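Local coordinates for putative CRISPR-associated endoribonuclease-like protein Cas6 (Pyrococcus furiosus, PDB 3UFC), which probably binds CRISPR RNA as a Cas6-related member of the prokaryotic antiviral defence system, at residues I7-L12 against P100-G105; V42-S47 against S83-I88; K61-P66 against K71-D76; K120-V125 against E216-G221; V165-Y170 against D176-K181. One frame throughout, in Å; residues are numbered along the deposited sequence.

Contact 1 of 5, residues I7-L12 against P100-G105; sequences IKLLPL and PEFKIG
Leu9 and Phe102 meet because both side chains leave the backbone with CG beside the backbone N, chi1 being -58° in Leu9 and -79° in Phe102, while chi2 near 96° sets the phenyl ring roughly perpendicular to its CA-CB-CG plane. The setting is the antiparallel sheet of the N-terminal ferredoxin-like fold, with strand 101-104 added at the edge beside strand 107-116. Strand 3-11 is central, and strand 107-116 runs between it and the added strand. The 8.7 Å between Leu9 CA and Phe102 CA is the evidence: the two are second neighbours in the sheet, too far apart for backbone pairing, and side chains alone span the gap. Leu9 CD2 approaches Phe102 CD1 at 4.3 Å, coming obliquely to the ring. Such spacing is loose, and the 120 Å² buried by the two segments is modest. Leu9 also leans on Phe109 of the intervening strand, and Phe102 on Val111, so that strand links the pair. On the helical side, Phe102 packs against Leu26, Gln29 and Ile30 of helix 23-37, and Lys33 makes a cation-pi contact with its ring. The second touch lies at the exposed margin, where Glu101 OE1, at the end of its chain, stands 4.3 Å from Leu12 CD1.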
# COMPACT_ATOMS: atom_id res chain seq x y z
N ILE A 7 4.82 -2.25 12.05
CA ILE A 7 5.14 -1.18 12.98
C ILE A 7 3.95 -1.03 13.92
O ILE A 7 2.83 -0.79 13.47
CB ILE A 7 5.38 0.13 12.21
CG1 ILE A 7 6.57 -0.05 11.26
CG2 ILE A 7 5.64 1.27 13.19
CD1 ILE A 7 6.82 1.12 10.36
N LYS A 8 4.20 -1.20 15.21
CA LYS A 8 3.13 -1.06 16.20
C LYS A 8 3.11 0.41 16.60
O LYS A 8 4.16 1.01 16.82
CB LYS A 8 3.41 -1.93 17.43
CG LYS A 8 3.46 -3.42 17.15
CD LYS A 8 2.13 -3.94 16.60
CE LYS A 8 1.00 -3.75 17.60
NZ LYS A 8 -0.30 -4.25 17.07
N LEU A 9 1.92 0.98 16.67
CA LEU A 9 1.79 2.38 17.04
C LEU A 9 1.02 2.54 18.33
O LEU A 9 0.06 1.81 18.59
CB LEU A 9 1.07 3.15 15.93
CG LEU A 9 1.71 3.11 14.54
CD1 LEU A 9 0.73 3.68 13.50
CD2 LEU A 9 3.02 3.91 14.55
N LEU A 10 1.44 3.50 19.14
CA LEU A 10 0.79 3.78 20.41
C LEU A 10 0.32 5.23 20.38
O LEU A 10 1.13 6.15 20.25
CB LEU A 10 1.79 3.55 21.56
CG LEU A 10 1.36 3.72 23.02
CD1 LEU A 10 1.31 5.19 23.37
CD2 LEU A 10 0.02 3.04 23.27
N PRO A 11 -1.00 5.45 20.48
CA PRO A 11 -1.51 6.82 20.47
C PRO A 11 -1.21 7.49 21.80
O PRO A 11 -1.36 6.88 22.86
CB PRO A 11 -3.01 6.63 20.23
CG PRO A 11 -3.29 5.34 20.90
CD PRO A 11 -2.11 4.48 20.50
N LEU A 12 -0.77 8.74 21.74
CA LEU A 12 -0.44 9.48 22.95
C LEU A 12 -1.71 9.84 23.73
O LEU A 12 -1.72 9.84 24.96
CB LEU A 12 0.34 10.75 22.60
CG LEU A 12 1.60 10.51 21.77
CD1 LEU A 12 2.30 11.83 21.52
CD2 LEU A 12 2.53 9.55 22.49
N PRO A 100 10.90 8.18 15.99
CA PRO A 100 9.72 7.35 16.28
C PRO A 100 8.34 7.97 16.45
O PRO A 100 7.42 7.28 16.86
CB PRO A 100 10.15 6.59 17.52
CG PRO A 100 10.96 7.62 18.26
CD PRO A 100 11.82 8.20 17.15
N GLU A 101 8.17 9.25 16.14
CA GLU A 101 6.85 9.86 16.29
C GLU A 101 6.14 10.14 14.98
O GLU A 101 6.75 10.58 14.00
CB GLU A 101 6.96 11.17 17.09
CG GLU A 101 7.36 11.01 18.54
CD GLU A 101 7.18 12.29 19.34
OE1 GLU A 101 6.02 12.74 19.49
OE2 GLU A 101 8.19 12.84 19.82
N PHE A 102 4.83 9.88 14.96
CA PHE A 102 4.01 10.13 13.78
C PHE A 102 2.82 10.99 14.15
O PHE A 102 2.23 10.83 15.22
CB PHE A 102 3.50 8.82 13.16
CG PHE A 102 4.53 8.11 12.31
CD1 PHE A 102 5.30 7.08 12.84
CD2 PHE A 102 4.73 8.48 10.98
CE1 PHE A 102 6.25 6.42 12.06
CE2 PHE A 102 5.67 7.84 10.19
CZ PHE A 102 6.44 6.81 10.73
N LYS A 103 2.46 11.90 13.25
CA LYS A 103 1.34 12.79 13.45
C LYS A 103 0.29 12.52 12.38
O LYS A 103 0.57 12.64 11.18
CB LYS A 103 1.81 14.25 13.36
CG LYS A 103 0.75 15.29 13.64
CD LYS A 103 0.30 15.25 15.09
CE LYS A 103 -0.57 16.45 15.43
NZ LYS A 103 -1.06 16.42 16.84
N ILE A 104 -0.91 12.12 12.80
CA ILE A 104 -2.00 11.84 11.88
C ILE A 104 -3.11 12.81 12.28
O ILE A 104 -3.78 12.60 13.30
CB ILE A 104 -2.51 10.38 11.99
CG1 ILE A 104 -1.45 9.40 11.47
CG2 ILE A 104 -3.78 10.20 11.18
CD1 ILE A 104 -0.18 9.34 12.29
N GLY A 105 -3.30 13.86 11.49
CA GLY A 105 -4.31 14.84 11.84
C GLY A 105 -3.83 15.51 13.12
O GLY A 105 -2.71 16.00 13.18

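Contact 2 of 5, residues V42-S47 against S83-I88; sequences VKLLES and SSNKEI
Ile88, in the first turn of helix 86-98, the second helix of the N-terminal ferredoxin-like fold, packs against Leu44 and Leu45 of the short helix 42-46. Its two branches divide the work. CG2 meets Leu45 CD1 at 3.6 Å, the side chains sliding past each other in opposite directions. The other branch is extended, with chi2 at -179°, and carries CD1 to 4.2 Å from Leu44 CB. Beside this apolar patch Leu44 CD1 lies 4.3 Å from Asn85 ND2, the amide nitrogen of the N-cap residue. Asn85 OD1 accepts from Glu87 N at 2.8 Å and, more distantly, from Ile88 N, both bonds being weak by their angles. Two residues before the N-cap, Ser83 OG accepts from Asn85 N, an ST turn leading into the helix. Tyr51 touches both Leu44 and Ile88. The two helices therefore meet through apolar side chains, while Asn85 OD1 caps the helix and Ser83 OG, also bonded to Tyr51 O, makes the turn before it.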
# COMPACT_ATOMS: atom_id res chain seq x y z
N VAL A 42 15.32 8.73 -1.31
CA VAL A 42 14.14 9.57 -1.39
C VAL A 42 13.55 9.50 -2.80
O VAL A 42 12.33 9.46 -2.96
CB VAL A 42 14.46 11.04 -1.04
CG1 VAL A 42 13.25 11.92 -1.30
CG2 VAL A 42 14.88 11.14 0.42
N LYS A 43 14.41 9.48 -3.81
CA LYS A 43 13.96 9.41 -5.20
C LYS A 43 13.20 8.11 -5.45
O LYS A 43 12.23 8.10 -6.21
CB LYS A 43 15.16 9.50 -6.16
CG LYS A 43 16.10 8.30 -6.10
CD LYS A 43 17.21 8.41 -7.14
CE LYS A 43 18.27 9.42 -6.73
NZ LYS A 43 19.05 8.95 -5.54
N LEU A 44 13.63 7.02 -4.82
CA LEU A 44 12.95 5.74 -4.98
C LEU A 44 11.62 5.75 -4.25
O LEU A 44 10.61 5.25 -4.74
CB LEU A 44 13.82 4.60 -4.44
CG LEU A 44 15.24 4.48 -4.99
CD1 LEU A 44 15.87 3.19 -4.46
CD2 LEU A 44 15.21 4.47 -6.52
N LEU A 45 11.63 6.34 -3.06
CA LEU A 45 10.44 6.43 -2.24
C LEU A 45 9.33 7.26 -2.87
O LEU A 45 8.15 6.92 -2.73
CB LEU A 45 10.79 7.03 -0.87
CG LEU A 45 10.98 6.12 0.35
CD1 LEU A 45 11.50 4.76 -0.05
CD2 LEU A 45 11.91 6.82 1.33
N GLU A 46 9.70 8.32 -3.58
CA GLU A 46 8.73 9.22 -4.20
C GLU A 46 8.36 8.87 -5.64
O GLU A 46 7.44 9.47 -6.21
CB GLU A 46 9.25 10.66 -4.16
CG GLU A 46 9.65 11.15 -2.77
CD GLU A 46 9.93 12.65 -2.73
OE1 GLU A 46 10.62 13.15 -3.64
OE2 GLU A 46 9.47 13.31 -1.78
N SER A 47 9.05 7.91 -6.23
CA SER A 47 8.77 7.52 -7.61
C SER A 47 7.38 6.92 -7.79
O SER A 47 6.97 6.05 -7.02
CB SER A 47 9.81 6.52 -8.10
OG SER A 47 9.38 5.90 -9.31
N SER A 83 8.70 -3.87 0.67
CA SER A 83 9.45 -3.50 -0.52
C SER A 83 10.33 -4.65 -0.96
O SER A 83 10.80 -5.43 -0.13
CB SER A 83 10.31 -2.27 -0.25
OG SER A 83 11.11 -1.98 -1.39
N SER A 84 10.57 -4.74 -2.27
CA SER A 84 11.43 -5.80 -2.80
C SER A 84 12.88 -5.38 -2.55
O SER A 84 13.79 -6.21 -2.59
CB SER A 84 11.19 -5.98 -4.30
OG SER A 84 11.48 -4.79 -5.03
N ASN A 85 13.07 -4.10 -2.26
CA ASN A 85 14.40 -3.55 -2.02
C ASN A 85 14.72 -3.45 -0.52
O ASN A 85 14.18 -2.61 0.20
CB ASN A 85 14.50 -2.15 -2.66
CG ASN A 85 15.93 -1.64 -2.74
OD1 ASN A 85 16.71 -1.79 -1.80
ND2 ASN A 85 16.27 -1.03 -3.87
N LYS A 86 15.61 -4.33 -0.06
CA LYS A 86 16.01 -4.35 1.34
C LYS A 86 16.61 -3.02 1.79
O LYS A 86 16.47 -2.62 2.94
CB LYS A 86 17.01 -5.48 1.59
CG LYS A 86 16.49 -6.86 1.20
CD LYS A 86 17.60 -7.91 1.29
CE LYS A 86 17.14 -9.26 0.75
NZ LYS A 86 15.97 -9.79 1.51
N GLU A 87 17.29 -2.34 0.87
CA GLU A 87 17.90 -1.05 1.18
C GLU A 87 16.83 -0.02 1.53
O GLU A 87 17.05 0.87 2.37
CB GLU A 87 18.73 -0.57 -0.01
CG GLU A 87 19.61 0.64 0.29
CD GLU A 87 20.79 0.29 1.17
OE1 GLU A 87 21.54 1.22 1.55
OE2 GLU A 87 20.98 -0.91 1.49
N ILE A 88 15.66 -0.12 0.89
CA ILE A 88 14.58 0.81 1.17
C ILE A 88 14.04 0.54 2.57
O ILE A 88 13.83 1.46 3.36
CB ILE A 88 13.41 0.66 0.15
CG1 ILE A 88 13.81 1.30 -1.19
CG2 ILE A 88 12.14 1.30 0.71
CD1 ILE A 88 12.72 1.23 -2.25

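Contact 3 of 5, residues K61-P66 against K71-D76; sequences KREIIP and KILSDD
Glu63 and Lys71 are joined by two backbone hydrogen bonds, Lys71 N to Glu63 O at 2.8 Å and Glu63 N to Lys71 O at 3.0 Å, which define an antiparallel hydrogen-bonded pair in the hairpin of strands 62-65 and 69-72. The first is the straighter, with 166° at the hydrogen. A third bond, Leu73 N to Lys61 O at 2.9 Å, carries the register past the non-hydrogen-bonded pair of Arg62 and Ile72. The Glu63 and Lys71 side chains lie alongside each other, both fully extended and pointing the same way. Their charged ends stop short of a salt bridge, OE2 and NZ being 4.3 Å apart, and a water bridges them, donating to Glu63 OE2 and accepting from Lys71 NZ. Packing spreads outward on that face: Ile65 CD1 presses on Lys71 CB at 3.5 Å, tighter than usual, and Leu73 CD1 lies 4.0 Å from Glu63 CB. Near the open end of the hairpin, Lys61 CB meets Ser74 CB at 3.8 Å. Val17 of strand 17-18 touches both Ile65 and Lys71. This surface hairpin thus combines three backbone bonds with aliphatic packing on the Glu63 face, where the opposite charges probably attract through the shared water.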
# COMPACT_ATOMS: atom_id res chain seq x y z
N LYS A 61 -9.77 -2.52 17.16
CA LYS A 61 -11.11 -2.10 17.56
C LYS A 61 -11.29 -0.63 17.22
O LYS A 61 -10.67 0.25 17.82
CB LYS A 61 -11.31 -2.33 19.06
CG LYS A 61 -12.77 -2.30 19.48
CD LYS A 61 -12.95 -2.72 20.93
CE LYS A 61 -14.42 -2.92 21.27
NZ LYS A 61 -15.02 -3.98 20.41
N ARG A 62 -12.15 -0.37 16.24
CA ARG A 62 -12.40 0.98 15.76
C ARG A 62 -13.89 1.28 15.61
O ARG A 62 -14.72 0.38 15.59
CB ARG A 62 -11.73 1.17 14.41
CG ARG A 62 -12.04 0.03 13.44
CD ARG A 62 -12.18 0.50 12.01
NE ARG A 62 -10.91 0.95 11.43
CZ ARG A 62 -10.79 1.42 10.20
NH1 ARG A 62 -11.85 1.51 9.41
NH2 ARG A 62 -9.60 1.80 9.75
N GLU A 63 -14.20 2.57 15.48
CA GLU A 63 -15.57 3.02 15.30
C GLU A 63 -15.57 4.18 14.30
O GLU A 63 -14.90 5.19 14.51
CB GLU A 63 -16.17 3.47 16.62
CG GLU A 63 -17.64 3.86 16.52
CD GLU A 63 -18.24 4.28 17.85
OE1 GLU A 63 -19.44 4.62 17.88
OE2 GLU A 63 -17.51 4.29 18.87
N ILE A 64 -16.32 4.01 13.21
CA ILE A 64 -16.41 5.05 12.19
C ILE A 64 -17.37 6.15 12.65
O ILE A 64 -18.55 5.90 12.88
CB ILE A 64 -16.92 4.48 10.85
CG1 ILE A 64 -15.96 3.41 10.33
CG2 ILE A 64 -17.07 5.61 9.83
CD1 ILE A 64 -14.56 3.92 10.04
N ILE A 65 -16.85 7.36 12.78
CA ILE A 65 -17.65 8.50 13.18
C ILE A 65 -17.86 9.39 11.96
O ILE A 65 -16.99 10.19 11.61
CB ILE A 65 -16.96 9.33 14.28
CG1 ILE A 65 -16.61 8.44 15.47
CG2 ILE A 65 -17.86 10.47 14.72
CD1 ILE A 65 -15.85 9.16 16.57
N PRO A 66 -19.02 9.25 11.29
CA PRO A 66 -19.32 10.05 10.10
C PRO A 66 -18.97 11.53 10.27
O PRO A 66 -19.32 12.15 11.27
CB PRO A 66 -20.82 9.83 9.92
CG PRO A 66 -20.98 8.41 10.38
CD PRO A 66 -20.15 8.38 11.64
N LYS A 71 -12.48 6.43 15.10
CA LYS A 71 -12.28 6.50 16.55
C LYS A 71 -11.56 5.23 17.00
O LYS A 71 -12.07 4.12 16.85
CB LYS A 71 -13.62 6.62 17.28
CG LYS A 71 -13.47 6.77 18.78
CD LYS A 71 -14.82 6.89 19.46
CE LYS A 71 -14.67 7.06 20.97
NZ LYS A 71 -15.99 7.22 21.64
N ILE A 72 -10.36 5.42 17.54
CA ILE A 72 -9.53 4.31 18.01
C ILE A 72 -9.98 3.84 19.39
O ILE A 72 -9.91 4.58 20.37
CB ILE A 72 -8.05 4.74 18.08
CG1 ILE A 72 -7.58 5.14 16.68
CG2 ILE A 72 -7.20 3.61 18.65
CD1 ILE A 72 -6.21 5.77 16.65
N LEU A 73 -10.44 2.59 19.47
CA LEU A 73 -10.91 2.02 20.73
C LEU A 73 -9.96 0.94 21.24
O LEU A 73 -10.36 0.08 22.02
CB LEU A 73 -12.30 1.41 20.54
CG LEU A 73 -13.41 2.31 19.98
CD1 LEU A 73 -14.66 1.48 19.77
CD2 LEU A 73 -13.68 3.46 20.93
N SER A 74 -8.70 1.00 20.82
CA SER A 74 -7.72 0.01 21.24
C SER A 74 -6.28 0.48 21.00
O SER A 74 -6.03 1.30 20.13
CB SER A 74 -7.95 -1.30 20.50
OG SER A 74 -6.89 -2.22 20.74
N ASP A 75 -5.36 -0.06 21.79
CA ASP A 75 -3.94 0.28 21.66
C ASP A 75 -3.26 -0.67 20.68
O ASP A 75 -2.08 -0.52 20.38
CB ASP A 75 -3.25 0.19 23.02
CG ASP A 75 -3.50 1.41 23.88
OD1 ASP A 75 -3.35 1.30 25.12
OD2 ASP A 75 -3.83 2.47 23.33
N ASP A 76 -4.01 -1.64 20.18
CA ASP A 76 -3.49 -2.62 19.23
C ASP A 76 -3.64 -2.03 17.83
O ASP A 76 -4.66 -2.23 17.15
CB ASP A 76 -4.26 -3.93 19.37
CG ASP A 76 -3.71 -5.03 18.49
OD1 ASP A 76 -2.47 -5.15 18.39
OD2 ASP A 76 -4.51 -5.79 17.92
O HOH W 1 -18.09 7.16 19.70

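Contact 4 of 5, residues K120-V125 against E216-G221; sequences KEIKNV and EIAKFG
Ile122 has the most surface buried, 61 of the 131 Å², with Ala218 and Lys219 as its partners on helix 215-224, the second helix of the C-terminal ferredoxin-like fold. The loop carrying Ile122 runs from strand 107-116 to strand 125-130 and passes over this helix; the nearest CA atoms, of Ile122 and Lys219, are 6.0 Å apart. The methyl of Ala218 lies under one branch of the isoleucine. Ile122 CG2, placed opposite the backbone N about the CA-CB bond, drops onto Ala218 CB at 3.5 Å, a tighter carbon pair than usual, and also sits 3.7 Å from Lys219 N. The other branch spreads along the helix surface, with CG1 4.2 Å from Lys219 CA and 4.4 Å from Lys219 CB. Thus one isoleucine straddles two consecutive helical residues, and Tyr222, a turn further on, touches it too. Lys219 takes part with its N, CA and CB; the rest of the chain leads away, and NZ forms a salt bridge with Glu223. Lys123 adds its carbonyl, O lying 4.2 Å from Ala218 CB. Where Ile122 meets Ala218 and Lys219 the touch is therefore apolar, and polar bonds flank it: Asn124 binds Gly213, at the end of strand 200-213, through both its backbone and its ND2, and Lys120 N makes a weak bond to Tyr222 OH.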
# COMPACT_ATOMS: atom_id res chain seq x y z
N LYS A 120 6.05 -15.04 3.11
CA LYS A 120 5.53 -16.33 2.67
C LYS A 120 5.90 -16.67 1.23
O LYS A 120 6.16 -15.79 0.42
CB LYS A 120 4.01 -16.36 2.85
CG LYS A 120 3.58 -16.09 4.28
CD LYS A 120 2.09 -16.20 4.47
CE LYS A 120 1.71 -15.98 5.93
NZ LYS A 120 0.23 -16.01 6.14
N GLU A 121 5.94 -17.97 0.93
CA GLU A 121 6.28 -18.43 -0.40
C GLU A 121 5.20 -18.04 -1.41
O GLU A 121 4.01 -18.21 -1.16
CB GLU A 121 6.46 -19.96 -0.42
CG GLU A 121 6.51 -20.56 -1.82
CD GLU A 121 6.87 -22.03 -1.83
OE1 GLU A 121 6.30 -22.80 -1.02
OE2 GLU A 121 7.72 -22.42 -2.65
N ILE A 122 5.63 -17.53 -2.55
CA ILE A 122 4.71 -17.12 -3.60
C ILE A 122 4.70 -18.20 -4.69
O ILE A 122 5.75 -18.60 -5.19
CB ILE A 122 5.15 -15.79 -4.23
CG1 ILE A 122 5.31 -14.73 -3.13
CG2 ILE A 122 4.12 -15.34 -5.26
CD1 ILE A 122 4.04 -14.46 -2.35
N LYS A 123 3.51 -18.66 -5.05
CA LYS A 123 3.39 -19.69 -6.07
C LYS A 123 2.67 -19.15 -7.30
O LYS A 123 2.42 -17.95 -7.40
CB LYS A 123 2.65 -20.89 -5.49
CG LYS A 123 3.43 -21.56 -4.35
CD LYS A 123 2.57 -21.81 -3.13
CE LYS A 123 1.55 -22.91 -3.38
NZ LYS A 123 0.67 -23.13 -2.19
N ASN A 124 2.35 -20.03 -8.25
CA ASN A 124 1.65 -19.60 -9.46
C ASN A 124 0.20 -19.31 -9.14
O ASN A 124 -0.48 -18.60 -9.89
CB ASN A 124 1.76 -20.66 -10.55
CG ASN A 124 3.17 -20.80 -11.05
OD1 ASN A 124 3.82 -21.83 -10.85
ND2 ASN A 124 3.68 -19.76 -11.70
N VAL A 125 -0.27 -19.86 -8.03
CA VAL A 125 -1.64 -19.63 -7.59
C VAL A 125 -1.57 -19.16 -6.14
O VAL A 125 -0.95 -19.81 -5.29
CB VAL A 125 -2.50 -20.90 -7.69
CG1 VAL A 125 -3.93 -20.58 -7.25
CG2 VAL A 125 -2.50 -21.43 -9.12
N GLU A 216 6.73 -14.34 -11.01
CA GLU A 216 7.52 -13.11 -10.93
C GLU A 216 6.61 -11.92 -10.61
O GLU A 216 6.94 -11.08 -9.77
CB GLU A 216 8.24 -12.83 -12.25
CG GLU A 216 9.30 -13.87 -12.64
CD GLU A 216 9.62 -13.83 -14.13
OE1 GLU A 216 10.58 -13.14 -14.54
OE2 GLU A 216 8.89 -14.49 -14.91
N ILE A 217 5.47 -11.84 -11.29
CA ILE A 217 4.56 -10.73 -11.06
C ILE A 217 3.85 -10.84 -9.71
O ILE A 217 3.60 -9.84 -9.05
CB ILE A 217 3.52 -10.61 -12.21
CG1 ILE A 217 4.23 -10.17 -13.50
CG2 ILE A 217 2.44 -9.59 -11.85
CD1 ILE A 217 3.34 -10.09 -14.71
N ALA A 218 3.53 -12.07 -9.31
CA ALA A 218 2.86 -12.28 -8.03
C ALA A 218 3.80 -11.84 -6.89
O ALA A 218 3.38 -11.20 -5.93
CB ALA A 218 2.50 -13.76 -7.87
N LYS A 219 5.07 -12.20 -7.03
CA LYS A 219 6.07 -11.84 -6.03
C LYS A 219 6.27 -10.33 -5.99
O LYS A 219 6.40 -9.73 -4.92
CB LYS A 219 7.39 -12.54 -6.35
CG LYS A 219 8.48 -12.35 -5.31
CD LYS A 219 9.67 -13.27 -5.58
CE LYS A 219 10.73 -13.15 -4.50
NZ LYS A 219 11.35 -11.79 -4.44
N PHE A 220 6.29 -9.71 -7.17
CA PHE A 220 6.46 -8.26 -7.27
C PHE A 220 5.29 -7.54 -6.59
O PHE A 220 5.48 -6.57 -5.86
CB PHE A 220 6.54 -7.83 -8.73
CG PHE A 220 6.84 -6.37 -8.91
CD1 PHE A 220 8.15 -5.91 -8.91
CD2 PHE A 220 5.81 -5.45 -9.08
CE1 PHE A 220 8.44 -4.55 -9.07
CE2 PHE A 220 6.08 -4.09 -9.24
CZ PHE A 220 7.40 -3.64 -9.23
N GLY A 221 4.07 -8.02 -6.85
CA GLY A 221 2.89 -7.40 -6.26
C GLY A 221 2.83 -7.62 -4.75
O GLY A 221 2.37 -6.76 -3.99

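Contact 5 of 5, residues V165-Y170 against D176-K181; sequences VMLLRY and DLPEDK
Tyr170 and Pro178 form the aromatic part of the contact, a CH-pi interaction in which Pro178 CB lies 3.8 Å from the ring centroid and 16° off the ring normal. CB is offset toward the rim; Pro178 CD lies 3.5 Å from Tyr170 CD2. With CG turned opposite the backbone N (chi1 -167°), the tyrosine ring reaches out from helix 158-174 toward the loop. At its edge, in the ring plane, Asp176 O stands 3.1 Å from Tyr170 CD2, a close approach of a carbonyl to an aromatic C-H. The aliphatic contacts centre on Leu167, one turn earlier. Its CD2 meets Lys181 CB at 3.6 Å and Pro178 CG at 3.8 Å, crossing each side chain at about a right angle, while Leu167 CB lies 4.4 Å from Leu177 CD2. Two polar bonds lie within the loop: Lys181 NZ donates to Pro178 O at 3.0 Å, and Leu177 N to Asp176 OD2, from above the carboxylate plane. On helix 215-224, Glu216 accepts from Glu179 N and Asp180 N, and Ile217 backs Leu167. The arrangement belongs to the connection from the first helix of the C-terminal ferredoxin-like fold, helix 158-174, to strand 183-197.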
# COMPACT_ATOMS: atom_id res chain seq x y z
N VAL A 165 -0.05 -2.20 -15.94
CA VAL A 165 0.56 -1.48 -14.84
C VAL A 165 1.66 -2.32 -14.18
O VAL A 165 2.77 -1.83 -13.95
CB VAL A 165 -0.49 -1.10 -13.77
CG1 VAL A 165 0.20 -0.62 -12.50
CG2 VAL A 165 -1.39 0.00 -14.32
N MET A 166 1.37 -3.58 -13.89
CA MET A 166 2.35 -4.45 -13.25
C MET A 166 3.59 -4.64 -14.13
O MET A 166 4.72 -4.61 -13.63
CB MET A 166 1.73 -5.80 -12.89
CG MET A 166 0.59 -5.70 -11.85
SD MET A 166 1.04 -4.75 -10.36
CE MET A 166 2.14 -5.92 -9.54
N LEU A 167 3.40 -4.81 -15.44
CA LEU A 167 4.54 -4.99 -16.34
C LEU A 167 5.42 -3.74 -16.39
O LEU A 167 6.64 -3.83 -16.38
CB LEU A 167 4.06 -5.33 -17.76
CG LEU A 167 3.34 -6.68 -17.91
CD1 LEU A 167 2.91 -6.88 -19.36
CD2 LEU A 167 4.28 -7.79 -17.48
N LEU A 168 4.78 -2.57 -16.44
CA LEU A 168 5.48 -1.29 -16.49
C LEU A 168 6.28 -1.05 -15.20
O LEU A 168 7.44 -0.65 -15.24
CB LEU A 168 4.47 -0.16 -16.67
CG LEU A 168 4.33 0.57 -18.01
CD1 LEU A 168 4.66 -0.33 -19.18
CD2 LEU A 168 2.90 1.10 -18.12
N ARG A 169 5.64 -1.27 -14.05
CA ARG A 169 6.31 -1.08 -12.77
C ARG A 169 7.46 -2.07 -12.61
O ARG A 169 8.55 -1.71 -12.16
CB ARG A 169 5.30 -1.24 -11.62
CG ARG A 169 4.21 -0.17 -11.57
CD ARG A 169 3.32 -0.37 -10.36
NE ARG A 169 4.12 -0.53 -9.15
CZ ARG A 169 3.77 -1.30 -8.12
NH1 ARG A 169 2.62 -1.98 -8.16
NH2 ARG A 169 4.58 -1.43 -7.08
N TYR A 170 7.22 -3.32 -13.00
CA TYR A 170 8.24 -4.37 -12.91
C TYR A 170 9.49 -3.99 -13.73
O TYR A 170 10.62 -4.17 -13.29
CB TYR A 170 7.67 -5.70 -13.41
CG TYR A 170 8.53 -6.91 -13.08
CD1 TYR A 170 8.14 -7.81 -12.08
CD2 TYR A 170 9.71 -7.17 -13.77
CE1 TYR A 170 8.92 -8.93 -11.77
CE2 TYR A 170 10.50 -8.29 -13.47
CZ TYR A 170 10.10 -9.16 -12.47
OH TYR A 170 10.86 -10.26 -12.16
N ASP A 176 14.03 -4.95 -15.95
CA ASP A 176 13.60 -5.52 -17.22
C ASP A 176 12.24 -6.18 -17.05
O ASP A 176 11.77 -6.34 -15.93
CB ASP A 176 14.62 -6.54 -17.73
CG ASP A 176 14.48 -6.82 -19.23
OD1 ASP A 176 15.33 -7.55 -19.78
OD2 ASP A 176 13.52 -6.31 -19.85
N LEU A 177 11.61 -6.53 -18.16
CA LEU A 177 10.31 -7.18 -18.12
C LEU A 177 10.48 -8.59 -17.57
O LEU A 177 11.54 -9.19 -17.71
CB LEU A 177 9.69 -7.25 -19.52
CG LEU A 177 9.29 -5.93 -20.19
CD1 LEU A 177 8.99 -6.17 -21.66
CD2 LEU A 177 8.07 -5.35 -19.49
N PRO A 178 9.44 -9.13 -16.92
CA PRO A 178 9.51 -10.48 -16.36
C PRO A 178 9.40 -11.49 -17.50
O PRO A 178 8.75 -11.22 -18.52
CB PRO A 178 8.30 -10.53 -15.44
CG PRO A 178 7.30 -9.70 -16.18
CD PRO A 178 8.13 -8.51 -16.62
N GLU A 179 10.02 -12.65 -17.34
CA GLU A 179 9.96 -13.68 -18.38
C GLU A 179 8.51 -14.07 -18.64
O GLU A 179 8.07 -14.13 -19.78
CB GLU A 179 10.77 -14.90 -17.96
CG GLU A 179 11.05 -15.85 -19.10
CD GLU A 179 11.71 -15.16 -20.28
OE1 GLU A 179 12.76 -14.51 -20.07
OE2 GLU A 179 11.19 -15.27 -21.41
N ASP A 180 7.77 -14.34 -17.57
CA ASP A 180 6.36 -14.70 -17.69
C ASP A 180 5.55 -13.44 -17.39
O ASP A 180 5.57 -12.92 -16.27
CB ASP A 180 6.01 -15.81 -16.70
CG ASP A 180 4.60 -16.31 -16.87
OD1 ASP A 180 4.21 -17.26 -16.15
OD2 ASP A 180 3.87 -15.75 -17.71
N LYS A 181 4.84 -12.95 -18.40
CA LYS A 181 4.06 -11.73 -18.27
C LYS A 181 2.56 -11.95 -18.12
O LYS A 181 1.80 -10.98 -18.05
CB LYS A 181 4.29 -10.83 -19.49
CG LYS A 181 5.75 -10.59 -19.82
CD LYS A 181 5.91 -9.89 -21.15
CE LYS A 181 7.38 -9.64 -21.47
NZ LYS A 181 8.18 -10.90 -21.45

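The five contacts fall into two groups, matching the two ferredoxin-like halves of the chain. In the N-terminal half contacts 1 and 3 join through a salt bridge, Lys8 NZ to Asp76 OD1 at 2.7 Å. In the C-terminal half contacts 4 and 5 are 13 Å apart between centres and are bridged by Glu216 of contact 4, whose OE1 and OE2 probably accept from Glu179 N and Asp180 N, each at 2.9 Å; the Phe220 and Tyr170 rings also meet. Contact 2 belongs to the first half but faces the second, its nearest atoms about 5 Å from contact 4 and 7 Å from contact 5. Contacts 3 and 5 are farthest apart, their centres 39 Å distant.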